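Local coordinates for protein putative branched-chain amino acid ABC transporter (Chromobacterium violaceum, PDB 4PYR) that probably is an LppC-type lipoprotein of the periplasmic-binding-protein class, perhaps regulating an enzyme, and binds glutathione, at residues D120-D132 against W146-F159. Residues are numbered along the deposited sequence; the frame is centred on the assembly and turned at random. Where two conformers were deposited one is given.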
ATOM      1  N   ASP A 120       0.291  18.134 -12.285  1.00 24.42           N
ATOM      2  CA  ASP A 120       0.045  18.094 -13.737  1.00 25.02           C
ATOM      3  C   ASP A 120      -0.916  19.206 -14.233  1.00 26.75           C
ATOM      4  O   ASP A 120      -1.402  19.133 -15.358  1.00 28.31           O
ATOM      5  CB  ASP A 120      -0.566  16.733 -14.152  1.00 23.89           C
ATOM      6  CG  ASP A 120       0.418  15.563 -14.155  1.00 24.33           C
ATOM      7  OD1 ASP A 120       1.628  15.792 -13.975  1.00 25.87           O
ATOM      8  OD2 ASP A 120      -0.046  14.382 -14.397  1.00 24.17           O
ATOM      9  N   SER A 121      -1.217  20.202 -13.392  1.00 25.30           N
ATOM     10  CA  SER A 121      -2.036  21.368 -13.754  1.00 29.70           C
ATOM     11  C   SER A 121      -3.429  21.040 -14.252  1.00 27.81           C
ATOM     12  O   SER A 121      -3.960  21.728 -15.139  1.00 31.75           O
ATOM     13  CB  SER A 121      -1.338  22.273 -14.791  1.00 27.91           C
ATOM     14  OG  SER A 121      -0.131  22.793 -14.294  1.00 34.77           O
ATOM     15  N   ARG A 122      -4.024  19.998 -13.686  1.00 25.03           N
ATOM     16  CA  ARG A 122      -5.417  19.686 -13.983  1.00 25.31           C
ATOM     17  C   ARG A 122      -6.233  20.635 -13.139  1.00 25.76           C
ATOM     18  O   ARG A 122      -6.225  20.530 -11.939  1.00 30.31           O
ATOM     19  CB  ARG A 122      -5.754  18.244 -13.640  1.00 21.66           C
ATOM     20  CG  ARG A 122      -4.847  17.228 -14.324  1.00 22.78           C
ATOM     21  CD  ARG A 122      -4.525  17.626 -15.752  1.00 22.60           C
ATOM     22  NE  ARG A 122      -3.752  16.570 -16.398  1.00 22.48           N
ATOM     23  CZ  ARG A 122      -3.256  16.655 -17.618  1.00 24.28           C
ATOM     24  NH1 ARG A 122      -3.452  17.736 -18.344  1.00 26.90           N
ATOM     25  NH2 ARG A 122      -2.553  15.644 -18.107  1.00 26.23           N
ATOM     26  N   ALA A 123      -6.910  21.575 -13.772  1.00 28.22           N
ATOM     27  CA  ALA A 123      -7.645  22.609 -13.035  1.00 30.28           C
ATOM     28  C   ALA A 123      -9.084  22.228 -12.698  1.00 30.87           C
ATOM     29  O   ALA A 123      -9.663  22.749 -11.742  1.00 30.78           O
ATOM     30  CB  ALA A 123      -7.642  23.899 -13.825  1.00 32.56           C
ATOM     31  N   ALA A 124      -9.662  21.349 -13.491  1.00 28.48           N
ATOM     32  CA  ALA A 124     -11.072  21.025 -13.368  1.00 27.17           C
ATOM     33  C   ALA A 124     -11.293  19.536 -13.655  1.00 25.39           C
ATOM     34  O   ALA A 124     -11.953  19.168 -14.612  1.00 26.26           O
ATOM     35  CB  ALA A 124     -11.898  21.905 -14.292  1.00 28.62           C
ATOM     36  N   PRO A 125     -10.713  18.671 -12.828  1.00 23.32           N
ATOM     37  CA  PRO A 125     -10.920  17.258 -13.074  1.00 25.06           C
ATOM     38  C   PRO A 125     -12.305  16.812 -12.630  1.00 23.48           C
ATOM     39  O   PRO A 125     -12.942  17.433 -11.778  1.00 22.99           O
ATOM     40  CB  PRO A 125      -9.884  16.592 -12.188  1.00 22.08           C
ATOM     41  CG  PRO A 125      -9.738  17.563 -11.048  1.00 23.29           C
ATOM     42  CD  PRO A 125      -9.807  18.895 -11.690  1.00 23.59           C
ATOM     43  N   LEU A 126     -12.765  15.725 -13.234  1.00 19.85           N
ATOM     44  CA  LEU A 126     -13.945  15.033 -12.784  1.00 19.64           C
ATOM     45  C   LEU A 126     -13.559  13.759 -12.089  1.00 18.10           C
ATOM     46  O   LEU A 126     -12.873  12.913 -12.665  1.00 19.51           O
ATOM     47  CB  LEU A 126     -14.825  14.688 -13.979  1.00 20.28           C
ATOM     48  CG  LEU A 126     -16.089  13.876 -13.651  1.00 21.58           C
ATOM     49  CD1 LEU A 126     -17.065  14.692 -12.810  1.00 21.66           C
ATOM     50  CD2 LEU A 126     -16.773  13.312 -14.889  1.00 24.71           C
ATOM     51  N   LEU A 127     -13.948  13.615 -10.827  1.00 16.05           N
ATOM     52  CA  LEU A 127     -13.740  12.393 -10.055  1.00 15.42           C
ATOM     53  C   LEU A 127     -14.924  11.470 -10.254  1.00 16.67           C
ATOM     54  O   LEU A 127     -16.085  11.867  -9.976  1.00 17.49           O
ATOM     55  CB  LEU A 127     -13.561  12.723  -8.552  1.00 14.82           C
ATOM     56  CG  LEU A 127     -13.517  11.571  -7.559  1.00 15.81           C
ATOM     57  CD1 LEU A 127     -12.285  10.708  -7.751  1.00 16.77           C
ATOM     58  CD2 LEU A 127     -13.517  12.137  -6.145  1.00 18.28           C
ATOM     59  N   VAL A 128     -14.670  10.276 -10.792  1.00 15.76           N
ATOM     60  CA  VAL A 128     -15.745   9.333 -11.024  1.00 15.47           C
ATOM     61  C   VAL A 128     -15.603   8.223 -10.038  1.00 16.06           C
ATOM     62  O   VAL A 128     -14.518   7.661  -9.915  1.00 16.13           O
ATOM     63  CB  VAL A 128     -15.637   8.795 -12.472  1.00 16.45           C
ATOM     64  CG1 VAL A 128     -16.661   7.686 -12.691  1.00 18.26           C
ATOM     65  CG2 VAL A 128     -15.779   9.953 -13.437  1.00 17.70           C
ATOM     66  N   VAL A 129     -16.676   7.932  -9.305  1.00 15.91           N
ATOM     67  CA  VAL A 129     -16.618   6.987  -8.189  1.00 15.45           C
ATOM     68  C   VAL A 129     -17.630   5.837  -8.304  1.00 16.60           C
ATOM     69  O   VAL A 129     -18.838   6.070  -8.460  1.00 18.41           O
ATOM     70  CB  VAL A 129     -16.879   7.732  -6.864  1.00 16.35           C
ATOM     71  CG1 VAL A 129     -16.648   6.781  -5.715  1.00 18.59           C
ATOM     72  CG2 VAL A 129     -16.017   8.977  -6.762  1.00 16.62           C
ATOM     73  N   GLY A 130     -17.109   4.606  -8.220  1.00 17.72           N
ATOM     74  CA  GLY A 130     -17.912   3.382  -8.262  1.00 18.10           C
ATOM     75  C   GLY A 130     -18.694   3.196  -6.956  1.00 20.53           C
ATOM     76  O   GLY A 130     -18.594   4.008  -6.004  1.00 22.48           O
ATOM     77  N   GLY A 131     -19.406   2.094  -6.884  1.00 22.05           N
ATOM     78  CA  GLY A 131     -20.280   1.794  -5.772  1.00 25.39           C
ATOM     79  C   GLY A 131     -19.754   0.763  -4.789  1.00 24.04           C
ATOM     80  O   GLY A 131     -20.406   0.483  -3.780  1.00 28.32           O
ATOM     81  N   ASP A 132     -18.598   0.178  -5.068  1.00 23.17           N
ATOM     82  CA  ASP A 132     -18.038  -0.840  -4.198  1.00 24.43           C
ATOM     83  C   ASP A 132     -17.296  -0.108  -3.081  1.00 24.49           C
ATOM     84  O   ASP A 132     -16.939   1.065  -3.236  1.00 21.10           O
ATOM     85  CB  ASP A 132     -17.073  -1.752  -4.962  1.00 24.00           C
ATOM     86  CG  ASP A 132     -15.973  -0.983  -5.620  1.00 27.75           C
ATOM     87  OD1 ASP A 132     -16.272  -0.369  -6.653  1.00 28.93           O
ATOM     88  OD2 ASP A 132     -14.860  -0.891  -5.080  1.00 28.79           O
ATOM     89  N   TRP A 146      -8.050  16.869  -2.557  1.00 18.43           N
ATOM     90  CA  TRP A 146      -8.223  17.905  -3.573  1.00 19.27           C
ATOM     91  C   TRP A 146      -8.715  19.205  -2.922  1.00 22.55           C
ATOM     92  O   TRP A 146      -8.202  20.285  -3.191  1.00 21.82           O
ATOM     93  CB  TRP A 146      -9.282  17.435  -4.676  1.00 20.64           C
ATOM     94  CG  TRP A 146      -9.279  18.389  -5.813  1.00 20.59           C
ATOM     95  CD1 TRP A 146     -10.076  19.478  -5.988  1.00 22.60           C
ATOM     96  CD2 TRP A 146      -8.364  18.380  -6.900  1.00 19.33           C
ATOM     97  NE1 TRP A 146      -9.702  20.162  -7.117  1.00 23.08           N
ATOM     98  CE2 TRP A 146      -8.666  19.489  -7.709  1.00 22.50           C
ATOM     99  CE3 TRP A 146      -7.318  17.519  -7.277  1.00 19.56           C
ATOM    100  CZ2 TRP A 146      -7.927  19.804  -8.855  1.00 22.44           C
ATOM    101  CZ3 TRP A 146      -6.616  17.815  -8.388  1.00 21.89           C
ATOM    102  CH2 TRP A 146      -6.915  18.959  -9.173  1.00 24.36           C
ATOM    103  N   ARG A 147      -9.744  19.083  -2.100  1.00 23.75           N
ATOM    104  CA  ARG A 147     -10.287  20.268  -1.403  1.00 24.33           C
ATOM    105  C   ARG A 147      -9.210  20.976  -0.542  1.00 25.79           C
ATOM    106  O   ARG A 147      -9.116  22.213  -0.559  1.00 32.02           O
ATOM    107  CB  ARG A 147     -11.540  19.922  -0.555  1.00 27.81           C
ATOM    108  CG  ARG A 147     -12.310  21.153  -0.044  1.00 27.73           C
ATOM    109  CD  ARG A 147     -13.200  20.786   1.129  1.00 35.33           C
ATOM    110  NE  ARG A 147     -14.321  19.907   0.707  1.00 34.22           N
ATOM    111  CZ  ARG A 147     -15.541  20.339   0.340  1.00 34.23           C
ATOM    112  NH1 ARG A 147     -15.806  21.635   0.326  1.00 36.55           N
ATOM    113  NH2 ARG A 147     -16.487  19.495  -0.019  1.00 33.01           N
ATOM    114  N   ALA A 148      -8.415  20.180   0.177  1.00 24.09           N
ATOM    115  CA  ALA A 148      -7.356  20.704   1.034  1.00 28.92           C
ATOM    116  C   ALA A 148      -6.356  21.530   0.217  1.00 27.19           C
ATOM    117  O   ALA A 148      -5.943  22.590   0.619  1.00 36.71           O
ATOM    118  CB  ALA A 148      -6.632  19.563   1.784  1.00 30.42           C
ATOM    119  N   ALA A 149      -5.966  20.980  -0.929  1.00 30.33           N
ATOM    120  CA  ALA A 149      -4.971  21.602  -1.798  1.00 27.18           C
ATOM    121  C   ALA A 149      -5.547  22.803  -2.576  1.00 29.86           C
ATOM    122  O   ALA A 149      -4.918  23.814  -2.686  1.00 34.62           O
ATOM    123  CB  ALA A 149      -4.376  20.566  -2.742  1.00 31.09           C
ATOM    124  N   ALA A 150      -6.764  22.661  -3.109  1.00 29.22           N
ATOM    125  CA  ALA A 150      -7.331  23.670  -4.019  1.00 32.14           C
ATOM    126  C   ALA A 150      -8.228  24.691  -3.315  1.00 34.09           C
ATOM    127  O   ALA A 150      -8.537  25.764  -3.852  1.00 39.02           O
ATOM    128  CB  ALA A 150      -8.108  22.966  -5.127  1.00 32.64           C
ATOM    129  N   GLY A 151      -8.652  24.360  -2.105  1.00 35.21           N
ATOM    130  CA  GLY A 151      -9.576  25.206  -1.364  1.00 38.13           C
ATOM    131  C   GLY A 151     -10.982  25.260  -1.959  1.00 38.26           C
ATOM    132  O   GLY A 151     -11.764  26.109  -1.589  1.00 36.79           O
ATOM    133  N   LYS A 152     -11.284  24.367  -2.901  1.00 31.73           N
ATOM    134  CA  LYS A 152     -12.626  24.246  -3.508  1.00 33.01           C
ATOM    135  C   LYS A 152     -12.809  22.734  -3.727  1.00 27.12           C
ATOM    136  O   LYS A 152     -11.838  22.008  -3.923  1.00 29.05           O
ATOM    137  CB  LYS A 152     -12.717  24.985  -4.861  1.00 29.49           C
ATOM    138  CG  LYS A 152     -12.588  26.514  -4.815  1.00 45.14           C
ATOM    139  CD  LYS A 152     -13.882  27.262  -4.484  1.00 40.01           C
ATOM    140  CE  LYS A 152     -13.725  28.783  -4.480  1.00 45.47           C
ATOM    141  NZ  LYS A 152     -14.949  29.521  -4.934  1.00 49.83           N
ATOM    142  N   PRO A 153     -14.058  22.242  -3.672  1.00 27.96           N
ATOM    143  CA  PRO A 153     -14.310  20.805  -3.914  1.00 26.76           C
ATOM    144  C   PRO A 153     -14.009  20.391  -5.355  1.00 26.29           C
ATOM    145  O   PRO A 153     -14.085  21.210  -6.304  1.00 27.27           O
ATOM    146  CB  PRO A 153     -15.803  20.663  -3.584  1.00 27.28           C
ATOM    147  CG  PRO A 153     -16.348  22.011  -3.687  1.00 25.82           C
ATOM    148  CD  PRO A 153     -15.283  22.991  -3.358  1.00 29.72           C
ATOM    149  N   VAL A 154     -13.635  19.141  -5.516  1.00 22.33           N
ATOM    150  CA  VAL A 154     -13.569  18.549  -6.866  1.00 21.05           C
ATOM    151  C   VAL A 154     -14.973  18.182  -7.320  1.00 22.24           C
ATOM    152  O   VAL A 154     -15.778  17.778  -6.508  1.00 23.44           O
ATOM    153  CB  VAL A 154     -12.633  17.325  -6.869  1.00 20.70           C
ATOM    154  CG1 VAL A 154     -13.253  16.116  -6.177  1.00 20.46           C
ATOM    155  CG2 VAL A 154     -12.231  16.949  -8.282  1.00 21.17           C
ATOM    156  N   ARG A 155     -15.241  18.345  -8.612  0.50 22.18           N
ATOM    157  CA  ARG A 155     -16.466  17.806  -9.219  0.50 19.09           C
ATOM    158  C   ARG A 155     -16.441  16.292  -9.145  0.50 21.89           C
ATOM    159  O   ARG A 155     -15.494  15.657  -9.592  0.50 18.24           O
ATOM    160  CB  ARG A 155     -16.562  18.242 -10.674  0.50 23.74           C
ATOM    161  CG  ARG A 155     -17.872  17.854 -11.344  0.50 24.15           C
ATOM    162  CD  ARG A 155     -18.342  18.959 -12.276  0.50 27.75           C
ATOM    163  NE  ARG A 155     -18.630  20.154 -11.507  0.50 31.34           N
ATOM    164  CZ  ARG A 155     -19.854  20.569 -11.218  0.50 26.47           C
ATOM    165  NH1 ARG A 155     -20.899  19.906 -11.643  0.50 33.53           N
ATOM    166  NH2 ARG A 155     -20.023  21.646 -10.513  0.50 39.50           N
ATOM    167  N   GLN A 156     -17.493  15.714  -8.577  1.00 19.71           N
ATOM    168  CA  GLN A 156     -17.551  14.302  -8.283  1.00 18.39           C
ATOM    169  C   GLN A 156     -18.869  13.698  -8.771  1.00 18.85           C
ATOM    170  O   GLN A 156     -19.931  14.238  -8.488  1.00 20.11           O
ATOM    171  CB  GLN A 156     -17.419  14.117  -6.790  1.00 20.07           C
ATOM    172  CG  GLN A 156     -17.493  12.696  -6.358  1.00 21.01           C
ATOM    173  CD  GLN A 156     -17.347  12.502  -4.887  1.00 23.74           C
ATOM    174  OE1 GLN A 156     -16.740  13.322  -4.168  1.00 27.25           O
ATOM    175  NE2 GLN A 156     -17.863  11.388  -4.427  1.00 22.17           N
HETATM  176  N   MSE A 157     -18.777  12.577  -9.479  0.50 19.73           N
HETATM  177  CA  MSE A 157     -19.950  11.921 -10.023  0.50 17.90           C
HETATM  178  C   MSE A 157     -19.927  10.468  -9.653  0.50 18.67           C
HETATM  179  O   MSE A 157     -18.968   9.767 -10.045  0.50 17.99           O
HETATM  180  CB  MSE A 157     -19.949  12.059 -11.541  0.50 21.22           C
HETATM  181  CG  MSE A 157     -19.967  13.524 -11.957  0.50 28.01           C
HETATM  182 SE   MSE A 157     -20.632  13.676 -13.804  0.50 44.36          SE
HETATM  183  CE  MSE A 157     -22.312  12.673 -13.574  0.50 24.43           C
ATOM    184  N   ALA A 158     -21.078   9.951  -9.237  1.00 19.18           N
ATOM    185  CA  ALA A 158     -21.286   8.515  -9.060  1.00 20.99           C
ATOM    186  C   ALA A 158     -21.375   7.851 -10.441  1.00 20.86           C
ATOM    187  O   ALA A 158     -22.115   8.306 -11.286  1.00 21.62           O
ATOM    188  CB  ALA A 158     -22.594   8.276  -8.314  1.00 20.68           C
ATOM    189  N   PHE A 159     -20.552   6.830 -10.662  1.00 19.69           N
ATOM    190  CA  PHE A 159     -20.645   6.056 -11.912  1.00 21.07           C
ATOM    191  C   PHE A 159     -21.992   5.361 -12.032  1.00 22.14           C
ATOM    192  O   PHE A 159     -22.440   4.747 -11.077  1.00 23.48           O
ATOM    193  CB  PHE A 159     -19.526   5.031 -11.969  1.00 20.13           C
ATOM    194  CG  PHE A 159     -19.484   4.291 -13.295  1.00 21.12           C
ATOM    195  CD1 PHE A 159     -19.027   4.935 -14.412  1.00 20.73           C
ATOM    196  CD2 PHE A 159     -19.878   2.984 -13.388  1.00 23.49           C
ATOM    197  CE1 PHE A 159     -18.981   4.293 -15.644  1.00 23.23           C
ATOM    198  CE2 PHE A 159     -19.847   2.340 -14.615  1.00 25.27           C
ATOM    199  CZ  PHE A 159     -19.384   2.994 -15.736  1.00 25.26           C
TER
HETATM  200  O   HOH W   1     -11.549  21.591  -9.569  1.00 38.65           O
HETATM  201  O   HOH W   2     -13.355  19.698 -10.514  1.00 25.88           O
HETATM  202  O   HOH W   3     -21.189   4.318  -8.764  1.00 28.86           O
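Arg122 meets Trp146 through its backbone: its carbonyl O lies in the plane of the indole, at the ring edge, 3.3 Å from CH2. The Ala123 carbonyl receives a hydrogen bond from a water that is also a weak acceptor for Trp146 NE1. Pro125 then covers one face of the indole, with CG 3.8 Å from the centroid of the six-membered ring and 21° off its normal, a CH-pi contact. Val154 CG2 sits over the rim of an indole face and touches Pro125 CG. A water donates to Pro125 O and accepts from Arg155 N, linking the two backbones.

Leu126 CD1 lies against the side chains of Arg155 and selenomethionine Met157, though its very close approach to Met157 CG is doubtful. From Leu127 onward four bonds form a parallel ladder, the strand axes approaching to 4.7 Å. Leu127 N donates to Arg155 O, and Leu127 O accepts a nearly straight bond from Met157 N (2.8 Å). On the opposite face of the sheet from Leu126 and Met157, Leu127 CD2 meets Val154 CG1 at 4.0 Å and runs alongside Gln156. Val128 CG1 approaches Phe159 CB. Val129 N donates to Met157 O, while Val129 O accepts from Phe159 N, straight at the hydrogen yet 43° out of the carbonyl plane, and from a water. The Gln156 chain, extended beyond CG (chi2 179°), carries NE2 to Val129 CG2 at 3.8 Å.

Helix 133-150 connects these strands in a beta-alpha-beta crossover, as in the parallel-sheet lobes of periplasmic-binding-protein folds. Strand 155-158 is outermost within the chain, while 125-129 also pairs with 176-180. Helix 165-172 packs on Leu126, Val128, Met157 and Phe159; helix 133-150 takes Leu127, Val129 and Gln156, and helix 106-119 flanks Pro125 and Trp146.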